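Local coordinates for aldehyde dehydrogenase family protein (Pseudomonas syringae pv. tomato, PDB 5IUW) that probably oxidises aldehydes to carboxylic acids with NAD(P)+ as the electron acceptor, and binds NAD together with indole-3-acetic acid, at residues 230-235 / 253-258; 165-170 / 191-196; 464-469 / 478-483. All blocks are in the same frame, centred on the assembly; numbering follows the deposited sequence.

Interaction 1: 230-235 / 253-258; sequences ALALHM and MIYAGE. With NAD (nicotinamide-adenine-dinucleotide), chain C.
Ala232 and Leu233 pack against the ring of Tyr255, and no hydrogen bond joins the two segments. The methyl CB of Ala232 lies 3.6 Å from CD2 of Tyr255, while Leu233 meets the other delta carbon: its CD2 is 3.9 Å from Tyr255 CD1. Both approach the ring obliquely. In Tyr255, CG stands anti to the carbonyl carbon (chi1 -67°), and the ring lies beside these two residues. Leu233 takes the same kind of first torsion, and its CD2 reaches past the ring to the backbone, 3.5 Å from Tyr255 O. The extended chain of Glu258 brings OE1 to 3.9 Å from the same CD2. With Ala232 at CD2 and Leu233 at CD1, the ring sends its hydroxyl to the cofactor: the adenine N6A of NAD donates to Tyr255 OH over 3.3 Å, nearly straight at 160° and in the plane of the ring. The contact joins the C-terminal end of helix 224-232 to residues 253-258 of helix 246-258. Helix 56-72 packs on the 230-235 side, and strand 263-267 lies against Met253 and Ala256, with Ile254 of the second subunit touching Glu258.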
loop_
_atom_site.group_PDB
_atom_site.type_symbol
_atom_site.label_atom_id
_atom_site.label_comp_id
_atom_site.label_asym_id
_atom_site.label_seq_id
_atom_site.Cartn_x
_atom_site.Cartn_y
_atom_site.Cartn_z
ATOM N N ALA A 230 -0.291 -25.732 -28.413
ATOM C CA ALA A 230 -1.177 -26.595 -27.641
ATOM C C ALA A 230 -1.424 -26.045 -26.226
ATOM O O ALA A 230 -2.548 -26.052 -25.752
ATOM C CB ALA A 230 -0.624 -28.014 -27.573
ATOM N N LEU A 231 -0.387 -25.558 -25.556
ATOM C CA LEU A 231 -0.595 -24.931 -24.247
ATOM C C LEU A 231 -1.465 -23.663 -24.320
ATOM O O LEU A 231 -2.345 -23.456 -23.486
ATOM C CB LEU A 231 0.744 -24.593 -23.588
ATOM C CG LEU A 231 1.604 -25.800 -23.202
ATOM C CD1 LEU A 231 2.976 -25.330 -22.753
ATOM C CD2 LEU A 231 0.915 -26.612 -22.126
ATOM N N ALA A 232 -1.213 -22.821 -25.318
ATOM C CA ALA A 232 -1.948 -21.567 -25.467
ATOM C C ALA A 232 -3.413 -21.814 -25.811
ATOM O O ALA A 232 -4.277 -21.012 -25.476
ATOM C CB ALA A 232 -1.290 -20.704 -26.519
ATOM N N LEU A 233 -3.690 -22.937 -26.460
ATOM C CA LEU A 233 -5.057 -23.310 -26.811
ATOM C C LEU A 233 -5.722 -24.220 -25.778
ATOM O O LEU A 233 -6.872 -24.598 -25.942
ATOM C CB LEU A 233 -5.081 -24.017 -28.176
ATOM C CG LEU A 233 -4.946 -23.104 -29.387
ATOM C CD1 LEU A 233 -4.688 -23.940 -30.648
ATOM C CD2 LEU A 233 -6.225 -22.283 -29.529
ATOM N N HIS A 234 -5.001 -24.605 -24.733
ATOM C CA HIS A 234 -5.557 -25.606 -23.835
ATOM C C HIS A 234 -6.690 -25.043 -22.997
ATOM O O HIS A 234 -6.594 -23.938 -22.480
ATOM C CB HIS A 234 -4.494 -26.195 -22.917
ATOM C CG HIS A 234 -4.869 -27.538 -22.383
ATOM N ND1 HIS A 234 -5.789 -27.704 -21.372
ATOM C CD2 HIS A 234 -4.500 -28.783 -22.764
ATOM C CE1 HIS A 234 -5.944 -28.994 -21.130
ATOM N NE2 HIS A 234 -5.175 -29.670 -21.962
ATOM N N MET A 235 -7.752 -25.819 -22.853
ATOM C CA MET A 235 -8.961 -25.348 -22.194
ATOM C C MET A 235 -8.853 -25.366 -20.668
ATOM O O MET A 235 -9.728 -24.849 -19.982
ATOM C CB MET A 235 -10.163 -26.181 -22.635
ATOM C CG MET A 235 -10.479 -26.052 -24.108
ATOM S SD MET A 235 -11.086 -24.398 -24.533
ATOM C CE MET A 235 -12.683 -24.327 -23.747
ATOM N N MET A 253 -2.884 -14.007 -28.109
ATOM C CA MET A 253 -4.172 -13.384 -27.782
ATOM C C MET A 253 -5.267 -14.068 -28.578
ATOM O O MET A 253 -6.344 -14.361 -28.066
ATOM C CB MET A 253 -4.157 -11.881 -28.074
ATOM C CG MET A 253 -3.118 -11.117 -27.248
ATOM S SD MET A 253 -3.264 -9.319 -27.268
ATOM C CE MET A 253 -4.767 -9.113 -26.299
ATOM N N ILE A 254 -4.968 -14.337 -29.841
ATOM C CA ILE A 254 -5.913 -15.021 -30.709
ATOM C C ILE A 254 -6.234 -16.416 -30.152
ATOM O O ILE A 254 -7.399 -16.763 -30.000
ATOM C CB ILE A 254 -5.374 -15.095 -32.153
ATOM C CG1 ILE A 254 -5.392 -13.695 -32.775
ATOM C CG2 ILE A 254 -6.206 -16.057 -33.004
ATOM C CD1 ILE A 254 -4.652 -13.589 -34.110
ATOM N N TYR A 255 -5.203 -17.191 -29.806
ATOM C CA TYR A 255 -5.399 -18.509 -29.192
ATOM C C TYR A 255 -6.275 -18.477 -27.946
ATOM O O TYR A 255 -7.084 -19.366 -27.728
ATOM C CB TYR A 255 -4.059 -19.133 -28.807
ATOM C CG TYR A 255 -3.175 -19.499 -29.967
ATOM C CD1 TYR A 255 -3.712 -19.850 -31.194
ATOM C CD2 TYR A 255 -1.788 -19.498 -29.823
ATOM C CE1 TYR A 255 -2.887 -20.189 -32.253
ATOM C CE2 TYR A 255 -0.959 -19.833 -30.865
ATOM C CZ TYR A 255 -1.504 -20.180 -32.077
ATOM O OH TYR A 255 -0.668 -20.510 -33.106
ATOM N N ALA A 256 -6.084 -17.466 -27.112
ATOM C CA ALA A 256 -6.877 -17.356 -25.905
ATOM C C ALA A 256 -8.340 -17.064 -26.241
ATOM O O ALA A 256 -9.237 -17.606 -25.626
ATOM C CB ALA A 256 -6.313 -16.286 -25.002
ATOM N N GLY A 257 -8.573 -16.221 -27.239
ATOM C CA GLY A 257 -9.929 -15.936 -27.664
ATOM C C GLY A 257 -10.610 -17.134 -28.304
ATOM O O GLY A 257 -11.815 -17.296 -28.174
ATOM N N GLU A 258 -9.831 -17.965 -28.993
ATOM C CA GLU A 258 -10.338 -19.166 -29.647
ATOM C C GLU A 258 -10.641 -20.287 -28.670
ATOM O O GLU A 258 -11.374 -21.209 -29.003
ATOM C CB GLU A 258 -9.336 -19.685 -30.688
ATOM C CG GLU A 258 -9.257 -18.841 -31.951
ATOM C CD GLU A 258 -8.218 -19.343 -32.940
ATOM O OE1 GLU A 258 -7.465 -20.279 -32.609
ATOM O OE2 GLU A 258 -8.148 -18.791 -34.054
HETATM P PA NAD C . 9.655 -16.168 -30.702
HETATM O O1A NAD C . 8.372 -15.388 -30.559
HETATM O O2A NAD C . 9.813 -16.659 -32.099
HETATM O O5B NAD C . 9.575 -17.441 -29.737
HETATM C C5B NAD C . 9.492 -17.219 -28.314
HETATM C C4B NAD C . 8.718 -18.430 -27.688
HETATM O O4B NAD C . 7.525 -18.533 -28.223
HETATM C C3B NAD C . 9.457 -19.710 -28.021
HETATM O O3B NAD C . 9.471 -20.523 -26.933
HETATM C C2B NAD C . 8.600 -20.279 -29.186
HETATM O O2B NAD C . 8.883 -21.740 -29.363
HETATM C C1B NAD C . 7.387 -20.006 -28.832
HETATM N N9A NAD C . 6.460 -20.020 -29.958
HETATM C C8A NAD C . 6.753 -19.796 -31.257
HETATM N N7A NAD C . 5.608 -19.931 -31.970
HETATM C C5A NAD C . 4.597 -20.232 -31.107
HETATM C C6A NAD C . 3.246 -20.463 -31.296
HETATM N N6A NAD C . 2.531 -20.447 -32.503
HETATM N N1A NAD C . 2.440 -20.748 -30.266
HETATM C C2A NAD C . 2.972 -20.802 -29.023
HETATM N N3A NAD C . 4.309 -20.579 -28.819
HETATM C C4A NAD C . 5.116 -20.288 -29.866
HETATM O O3 NAD C . 10.842 -15.218 -30.279
HETATM P PN NAD C . 12.412 -15.618 -30.238
HETATM O O1N NAD C . 12.757 -16.318 -31.525
HETATM O O2N NAD C . 12.620 -16.561 -29.080
HETATM O O5D NAD C . 13.308 -14.291 -30.185
HETATM C C5D NAD C . 13.372 -13.419 -29.059
HETATM C C4D NAD C . 12.261 -12.292 -29.104
HETATM O O4D NAD C . 11.855 -12.184 -27.878
HETATM C C3D NAD C . 12.764 -10.900 -29.472
HETATM O O3D NAD C . 11.853 -10.207 -30.224
HETATM C C2D NAD C . 12.938 -10.196 -28.098
HETATM O O2D NAD C . 12.836 -8.691 -28.202
HETATM C C1D NAD C . 11.991 -10.653 -27.401
HETATM N N1N NAD C . 12.339 -10.583 -25.993
HETATM C C2N NAD C . 11.560 -9.829 -25.134
HETATM C C3N NAD C . 11.903 -9.754 -23.780
HETATM C C7N NAD C . 11.052 -8.911 -22.829
HETATM O O7N NAD C . 10.259 -8.106 -23.282
HETATM N N7N NAD C . 11.189 -9.049 -21.455
HETATM C C4N NAD C . 13.013 -10.439 -23.302
HETATM C C5N NAD C . 13.786 -11.199 -24.161
HETATM C C6N NAD C . 13.442 -11.271 -25.518
#

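Interaction 2: 165-170 / 191-196; sequences VPWNFP and KPSEKS. With NAD (nicotinamide-adenine-dinucleotide), chain C; IAC (1H-indol-3-ylacetic acid), chain D.
Trp167 and Lys195 form the main side-chain contact, running side by side. Carbon CD of Lys195 sits over the five-membered ring of Trp167, 3.6 Å from its centroid and 28° off the normal, a CH-pi contact. Trp167 CG lies between its backbone N and carbonyl carbon (chi1 52°), putting one indole face against Lys195 CD and turning NE1 toward the cofactor. Apolar packing continues where Pro170 CG meets Ser196 CB and Val165 CG2 meets Pro192 CA, and Phe169 lays one ring face against C2 of indole-3-acetic acid. Among backbone bonds, Val165 N donates to Lys191 O. A water joins the loops, donating to Pro166 O, accepting from Ser193 N and bonding Ser196 OG at 3.0 Å. Ser193 OG accepts from Lys195 N at 3.0 Å, an ST turn. Toward NAD, ribose hydroxyl O3B donates to Val165 O (2.7 Å) and O2B to Glu194 OE1 (2.8 Å); Lys191 NZ, which also donates to Pro192 O, bonds O2B weakly, and Trp167 NE1 reaches phosphate oxygen O1N weakly, at 3.1 Å. This grip on both adenosine ribose hydroxyls, with a carboxylate beside O2B, is consistent with NAD binding and would probably disfavour a 2'-phosphate.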
loop_
_atom_site.group_PDB
_atom_site.type_symbol
_atom_site.label_atom_id
_atom_site.label_comp_id
_atom_site.label_asym_id
_atom_site.label_seq_id
_atom_site.Cartn_x
_atom_site.Cartn_y
_atom_site.Cartn_z
ATOM N N VAL A 165 8.910 -19.147 -23.162
ATOM C CA VAL A 165 10.037 -18.225 -23.077
ATOM C C VAL A 165 11.004 -18.324 -24.271
ATOM O O VAL A 165 10.960 -19.306 -25.027
ATOM C CB VAL A 165 10.804 -18.462 -21.755
ATOM C CG1 VAL A 165 9.896 -18.200 -20.578
ATOM C CG2 VAL A 165 11.332 -19.860 -21.708
ATOM N N PRO A 166 11.871 -17.299 -24.445
ATOM C CA PRO A 166 12.732 -17.249 -25.622
ATOM C C PRO A 166 14.135 -17.763 -25.335
ATOM O O PRO A 166 14.416 -18.283 -24.258
ATOM C CB PRO A 166 12.756 -15.762 -25.951
ATOM C CG PRO A 166 12.760 -15.114 -24.584
ATOM C CD PRO A 166 12.034 -16.071 -23.643
ATOM N N TRP A 167 15.009 -17.600 -26.309
ATOM C CA TRP A 167 16.341 -18.190 -26.257
ATOM C C TRP A 167 17.470 -17.229 -25.854
ATOM O O TRP A 167 18.586 -17.666 -25.642
ATOM C CB TRP A 167 16.666 -18.806 -27.614
ATOM C CG TRP A 167 16.483 -17.877 -28.767
ATOM C CD1 TRP A 167 15.406 -17.813 -29.606
ATOM C CD2 TRP A 167 17.402 -16.874 -29.216
ATOM N NE1 TRP A 167 15.603 -16.841 -30.554
ATOM C CE2 TRP A 167 16.822 -16.251 -30.340
ATOM C CE3 TRP A 167 18.671 -16.453 -28.789
ATOM C CZ2 TRP A 167 17.460 -15.219 -31.036
ATOM C CZ3 TRP A 167 19.302 -15.423 -29.480
ATOM C CH2 TRP A 167 18.694 -14.821 -30.595
ATOM N N ASN A 168 17.201 -15.929 -25.751
ATOM C CA ASN A 168 18.319 -15.009 -25.548
ATOM C C ASN A 168 18.839 -14.956 -24.097
ATOM O O ASN A 168 20.036 -14.810 -23.875
ATOM C CB ASN A 168 17.955 -13.611 -26.045
ATOM C CG ASN A 168 16.810 -12.986 -25.282
ATOM O OD1 ASN A 168 15.894 -13.667 -24.826
ATOM N ND2 ASN A 168 16.849 -11.662 -25.161
ATOM N N PHE A 169 17.950 -15.069 -23.122
ATOM C CA PHE A 169 18.358 -15.318 -21.744
ATOM C C PHE A 169 17.512 -16.475 -21.222
ATOM O O PHE A 169 16.527 -16.250 -20.518
ATOM C CB PHE A 169 18.165 -14.089 -20.849
ATOM C CG PHE A 169 19.016 -12.905 -21.212
ATOM C CD1 PHE A 169 20.249 -12.711 -20.618
ATOM C CD2 PHE A 169 18.561 -11.960 -22.124
ATOM C CE1 PHE A 169 21.028 -11.610 -20.939
ATOM C CE2 PHE A 169 19.328 -10.852 -22.448
ATOM C CZ PHE A 169 20.566 -10.677 -21.857
ATOM N N PRO A 170 17.877 -17.711 -21.583
ATOM C CA PRO A 170 17.033 -18.892 -21.344
ATOM C C PRO A 170 16.680 -19.092 -19.866
ATOM O O PRO A 170 15.508 -19.165 -19.511
ATOM C CB PRO A 170 17.899 -20.061 -21.845
ATOM C CG PRO A 170 18.898 -19.443 -22.759
ATOM C CD PRO A 170 19.154 -18.062 -22.230
ATOM N N LYS A 191 7.669 -23.975 -21.031
ATOM C CA LYS A 191 7.923 -24.317 -22.414
ATOM C C LYS A 191 9.091 -23.501 -22.975
ATOM O O LYS A 191 8.911 -22.404 -23.501
ATOM C CB LYS A 191 6.621 -24.120 -23.192
ATOM C CG LYS A 191 6.744 -24.035 -24.664
ATOM C CD LYS A 191 7.431 -25.204 -25.222
ATOM C CE LYS A 191 7.712 -24.918 -26.664
ATOM N NZ LYS A 191 8.498 -23.673 -26.838
ATOM N N PRO A 192 10.314 -24.038 -22.849
ATOM C CA PRO A 192 11.502 -23.297 -23.275
ATOM C C PRO A 192 11.599 -23.209 -24.785
ATOM O O PRO A 192 10.985 -24.008 -25.470
ATOM C CB PRO A 192 12.646 -24.132 -22.717
ATOM C CG PRO A 192 12.104 -25.512 -22.739
ATOM C CD PRO A 192 10.654 -25.394 -22.389
ATOM N N SER A 193 12.380 -22.266 -25.287
ATOM C CA SER A 193 12.605 -22.170 -26.715
ATOM C C SER A 193 13.247 -23.444 -27.234
ATOM O O SER A 193 14.074 -24.054 -26.556
ATOM C CB SER A 193 13.494 -20.974 -27.043
ATOM O OG SER A 193 13.883 -20.999 -28.396
ATOM N N GLU A 194 12.884 -23.833 -28.453
ATOM C CA GLU A 194 13.529 -24.970 -29.085
ATOM C C GLU A 194 14.990 -24.645 -29.434
ATOM O O GLU A 194 15.758 -25.539 -29.746
ATOM C CB GLU A 194 12.755 -25.406 -30.339
ATOM C CG GLU A 194 12.776 -24.400 -31.479
ATOM C CD GLU A 194 11.655 -23.356 -31.413
ATOM O OE1 GLU A 194 11.035 -23.155 -30.343
ATOM O OE2 GLU A 194 11.399 -22.729 -32.454
ATOM N N LYS A 195 15.367 -23.372 -29.359
ATOM C CA LYS A 195 16.745 -22.964 -29.604
ATOM C C LYS A 195 17.585 -23.026 -28.331
ATOM O O LYS A 195 18.801 -22.910 -28.380
ATOM C CB LYS A 195 16.799 -21.548 -30.181
ATOM C CG LYS A 195 16.309 -21.411 -31.618
ATOM C CD LYS A 195 16.186 -19.954 -31.993
ATOM C CE LYS A 195 16.036 -19.758 -33.486
ATOM N NZ LYS A 195 15.103 -20.749 -34.068
ATOM N N SER A 196 16.936 -23.191 -27.190
ATOM C CA SER A 196 17.670 -23.251 -25.928
ATOM C C SER A 196 16.927 -24.023 -24.838
ATOM O O SER A 196 16.581 -23.459 -23.815
ATOM C CB SER A 196 17.978 -21.836 -25.439
ATOM O OG SER A 196 16.770 -21.132 -25.200
HETATM P PA NAD C . 9.655 -16.168 -30.702
HETATM O O1A NAD C . 8.372 -15.388 -30.559
HETATM O O2A NAD C . 9.813 -16.659 -32.099
HETATM O O5B NAD C . 9.575 -17.441 -29.737
HETATM C C5B NAD C . 9.492 -17.219 -28.314
HETATM C C4B NAD C . 8.718 -18.430 -27.688
HETATM O O4B NAD C . 7.525 -18.533 -28.223
HETATM C C3B NAD C . 9.457 -19.710 -28.021
HETATM O O3B NAD C . 9.471 -20.523 -26.933
HETATM C C2B NAD C . 8.600 -20.279 -29.186
HETATM O O2B NAD C . 8.883 -21.740 -29.363
HETATM C C1B NAD C . 7.387 -20.006 -28.832
HETATM N N9A NAD C . 6.460 -20.020 -29.958
HETATM C C8A NAD C . 6.753 -19.796 -31.257
HETATM N N7A NAD C . 5.608 -19.931 -31.970
HETATM C C5A NAD C . 4.597 -20.232 -31.107
HETATM C C6A NAD C . 3.246 -20.463 -31.296
HETATM N N6A NAD C . 2.531 -20.447 -32.503
HETATM N N1A NAD C . 2.440 -20.748 -30.266
HETATM C C2A NAD C . 2.972 -20.802 -29.023
HETATM N N3A NAD C . 4.309 -20.579 -28.819
HETATM C C4A NAD C . 5.116 -20.288 -29.866
HETATM O O3 NAD C . 10.842 -15.218 -30.279
HETATM P PN NAD C . 12.412 -15.618 -30.238
HETATM O O1N NAD C . 12.757 -16.318 -31.525
HETATM O O2N NAD C . 12.620 -16.561 -29.080
HETATM O O5D NAD C . 13.308 -14.291 -30.185
HETATM C C5D NAD C . 13.372 -13.419 -29.059
HETATM C C4D NAD C . 12.261 -12.292 -29.104
HETATM O O4D NAD C . 11.855 -12.184 -27.878
HETATM C C3D NAD C . 12.764 -10.900 -29.472
HETATM O O3D NAD C . 11.853 -10.207 -30.224
HETATM C C2D NAD C . 12.938 -10.196 -28.098
HETATM O O2D NAD C . 12.836 -8.691 -28.202
HETATM C C1D NAD C . 11.991 -10.653 -27.401
HETATM N N1N NAD C . 12.339 -10.583 -25.993
HETATM C C2N NAD C . 11.560 -9.829 -25.134
HETATM C C3N NAD C . 11.903 -9.754 -23.780
HETATM C C7N NAD C . 11.052 -8.911 -22.829
HETATM O O7N NAD C . 10.259 -8.106 -23.282
HETATM N N7N NAD C . 11.189 -9.049 -21.455
HETATM C C4N NAD C . 13.013 -10.439 -23.302
HETATM C C5N NAD C . 13.786 -11.199 -24.161
HETATM C C6N NAD C . 13.442 -11.271 -25.518
HETATM C C IAC D . 18.584 -7.029 -18.424
HETATM C C1 IAC D . 18.490 -8.254 -19.013
HETATM C C2 IAC D . 19.484 -9.240 -18.784
HETATM C C3 IAC D . 20.560 -8.947 -17.956
HETATM C C4 IAC D . 20.661 -7.696 -17.353
HETATM C C5 IAC D . 19.687 -6.734 -17.575
HETATM C C7 IAC D . 17.331 -8.273 -19.779
HETATM C C8 IAC D . 16.706 -7.049 -19.665
HETATM C C17 IAC D . 16.870 -9.454 -20.585
HETATM C C18 IAC D . 15.843 -9.032 -21.601
HETATM N N IAC D . 17.470 -6.276 -18.830
HETATM O O2 IAC D . 16.152 -8.938 -22.819
HETATM O O3 IAC D . 14.676 -8.806 -21.197
HETATM O O HOH W 1 14.297 -20.895 -23.432
#

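Interaction 3: 464-469 / 478-483; sequences TAPFGG and DKSLHA. With IAC (1H-indol-3-ylacetic acid), chain D.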
loop_
_atom_site.group_PDB
_atom_site.type_symbol
_atom_site.label_atom_id
_atom_site.label_comp_id
_atom_site.label_asym_id
_atom_site.label_seq_id
_atom_site.Cartn_x
_atom_site.Cartn_y
_atom_site.Cartn_z
ATOM N N THR A 464 13.664 -4.895 -7.746
ATOM C CA THR A 464 12.625 -3.980 -7.280
ATOM C C THR A 464 11.938 -3.219 -8.425
ATOM O O THR A 464 10.905 -2.599 -8.211
ATOM C CB THR A 464 13.166 -2.925 -6.272
ATOM O OG1 THR A 464 13.957 -1.951 -6.962
ATOM C CG2 THR A 464 13.992 -3.590 -5.176
ATOM N N ALA A 465 12.501 -3.282 -9.630
ATOM C CA ALA A 465 11.979 -2.510 -10.759
ATOM C C ALA A 465 11.119 -3.342 -11.702
ATOM O O ALA A 465 11.623 -4.237 -12.363
ATOM C CB ALA A 465 13.118 -1.886 -11.534
ATOM N N PRO A 466 9.809 -3.040 -11.767
ATOM C CA PRO A 466 8.923 -3.676 -12.748
ATOM C C PRO A 466 9.458 -3.462 -14.156
ATOM O O PRO A 466 9.941 -2.375 -14.465
ATOM C CB PRO A 466 7.587 -2.947 -12.585
ATOM C CG PRO A 466 7.692 -2.145 -11.362
ATOM C CD PRO A 466 9.127 -2.012 -10.965
ATOM N N PHE A 467 9.344 -4.485 -14.991
ATOM C CA PHE A 467 9.923 -4.483 -16.318
ATOM C C PHE A 467 8.880 -4.987 -17.305
ATOM O O PHE A 467 8.272 -6.023 -17.072
ATOM C CB PHE A 467 11.184 -5.362 -16.337
ATOM C CG PHE A 467 11.873 -5.430 -17.661
ATOM C CD1 PHE A 467 11.409 -6.275 -18.660
ATOM C CD2 PHE A 467 13.015 -4.678 -17.900
ATOM C CE1 PHE A 467 12.043 -6.347 -19.878
ATOM C CE2 PHE A 467 13.667 -4.760 -19.126
ATOM C CZ PHE A 467 13.171 -5.600 -20.114
ATOM N N GLY A 468 8.675 -4.250 -18.398
ATOM C CA GLY A 468 7.684 -4.619 -19.406
ATOM C C GLY A 468 7.285 -3.455 -20.307
ATOM O O GLY A 468 7.775 -2.341 -20.138
ATOM N N GLY A 469 6.381 -3.707 -21.248
ATOM C CA GLY A 469 6.180 -2.792 -22.354
ATOM C C GLY A 469 4.941 -1.916 -22.334
ATOM O O GLY A 469 3.931 -2.262 -21.722
ATOM N N ASP A 478 7.277 -7.929 -15.421
ATOM C CA ASP A 478 8.101 -8.925 -14.739
ATOM C C ASP A 478 8.976 -8.220 -13.701
ATOM O O ASP A 478 9.195 -7.011 -13.800
ATOM C CB ASP A 478 8.976 -9.693 -15.735
ATOM C CG ASP A 478 8.204 -10.764 -16.498
ATOM O OD1 ASP A 478 7.141 -11.215 -16.016
ATOM O OD2 ASP A 478 8.665 -11.158 -17.585
ATOM N N LYS A 479 9.471 -8.984 -12.723
ATOM C CA LYS A 479 10.208 -8.461 -11.567
ATOM C C LYS A 479 9.302 -7.602 -10.671
ATOM O O LYS A 479 8.175 -7.318 -11.026
ATOM C CB LYS A 479 11.439 -7.655 -12.002
ATOM C CG LYS A 479 12.384 -8.423 -12.926
ATOM C CD LYS A 479 13.751 -7.758 -13.002
ATOM C CE LYS A 479 13.669 -6.398 -13.660
ATOM N NZ LYS A 479 14.875 -5.587 -13.395
ATOM N N SER A 480 9.819 -7.214 -9.502
ATOM C CA SER A 480 9.082 -6.470 -8.465
ATOM C C SER A 480 7.870 -7.234 -7.945
ATOM O O SER A 480 7.625 -8.372 -8.337
ATOM C CB SER A 480 8.650 -5.090 -8.977
ATOM O OG SER A 480 7.417 -5.142 -9.679
ATOM N N LEU A 481 7.126 -6.600 -7.048
ATOM C CA LEU A 481 5.913 -7.189 -6.512
ATOM C C LEU A 481 4.781 -7.211 -7.549
ATOM O O LEU A 481 3.878 -8.025 -7.453
ATOM C CB LEU A 481 5.483 -6.427 -5.255
ATOM C CG LEU A 481 6.569 -6.370 -4.160
ATOM C CD1 LEU A 481 6.120 -5.610 -2.920
ATOM C CD2 LEU A 481 7.062 -7.765 -3.790
ATOM N N HIS A 482 4.842 -6.318 -8.535
ATOM C CA HIS A 482 3.794 -6.243 -9.554
ATOM C C HIS A 482 3.722 -7.489 -10.440
ATOM O O HIS A 482 2.686 -7.766 -11.034
ATOM C CB HIS A 482 3.982 -5.004 -10.434
ATOM C CG HIS A 482 3.846 -3.715 -9.687
ATOM N ND1 HIS A 482 2.625 -3.124 -9.439
ATOM C CD2 HIS A 482 4.779 -2.904 -9.134
ATOM C CE1 HIS A 482 2.815 -2.003 -8.765
ATOM N NE2 HIS A 482 4.111 -1.853 -8.560
ATOM N N ALA A 483 4.812 -8.242 -10.520
ATOM C CA ALA A 483 4.795 -9.487 -11.289
ATOM C C ALA A 483 3.823 -10.507 -10.695
ATOM O O ALA A 483 3.265 -11.311 -11.410
ATOM C CB ALA A 483 6.178 -10.075 -11.370
HETATM C C IAC D . 18.584 -7.029 -18.424
HETATM C C1 IAC D . 18.490 -8.254 -19.013
HETATM C C2 IAC D . 19.484 -9.240 -18.784
HETATM C C3 IAC D . 20.560 -8.947 -17.956
HETATM C C4 IAC D . 20.661 -7.696 -17.353
HETATM C C5 IAC D . 19.687 -6.734 -17.575
HETATM C C7 IAC D . 17.331 -8.273 -19.779
HETATM C C8 IAC D . 16.706 -7.049 -19.665
HETATM C C17 IAC D . 16.870 -9.454 -20.585
HETATM C C18 IAC D . 15.843 -9.032 -21.601
HETATM N N IAC D . 17.470 -6.276 -18.830
HETATM O O2 IAC D . 16.152 -8.938 -22.819
HETATM O O3 IAC D . 14.676 -8.806 -21.197
#
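A single antiparallel beta bridge between two loops, beside the bound indole-3-acetic acid, pairs Phe467 with Asp478. Phe467 N donates to Asp478 O at 2.8 Å and Asp478 N returns a bond to Phe467 O at 2.7 Å. One residue earlier, Pro466 CA makes a CA-H...O contact to the same Asp478 O. The Phe467 ring extends away from the bridge, its chi1 of -180° placing CG opposite the backbone N, and its CZ lies 3.7 Å from carboxylate oxygen O3 of the ligand. The Lys479 chain, bent at chi3, has CE 3.8 Å from Phe467 CB and 3.2 Å from Ala465 O, while NZ bonds Asp462 O. Farther along, the pyrrolidine ring of Pro466 rests on Ser480 and His482: CG is 3.4 Å from Ser480 OG and 3.7 Å from His482 CD2. That hydroxyl donates to Lys479 O, and it accepts from His482 N at 3.1 Å, the bond of an ST turn. Asp478 is held by salt bridges to Lys177 and Lys486, and His482 NE2 bonds Glu141 of the second subunit. Phe467 also touches Cys302, Thr303 and Glu267, the predicted active-site residue. Such an aromatic side chain, carried on a bridged loop and packed against cysteine and a product-like acid, belongs to the substrate pocket of an aldehyde dehydrogenase.

Along the chain interaction 2 comes first, then interaction 1, then interaction 3. Interactions 1 and 2 have centres about 20 Å apart yet meet directly, Leu231 CD1 lying 3.9 Å from Lys191 CB, and both line the NAD site, the first at the adenine, the second along ribose and phosphates. Their segments adjoin in the chain neighbouring strands of one mixed sheet: 149-164, 187-191, 239-243 and 263-267. Interaction 3, centred about 20 Å from interaction 2 and about 25 Å from interaction 1, flanks strand 474-475 of that sheet. Interactions 2 and 3 both touch indole-3-acetic acid, so the contacts run from the adenine to the substrate pocket. Interactions 1 and 3 also touch the second subunit.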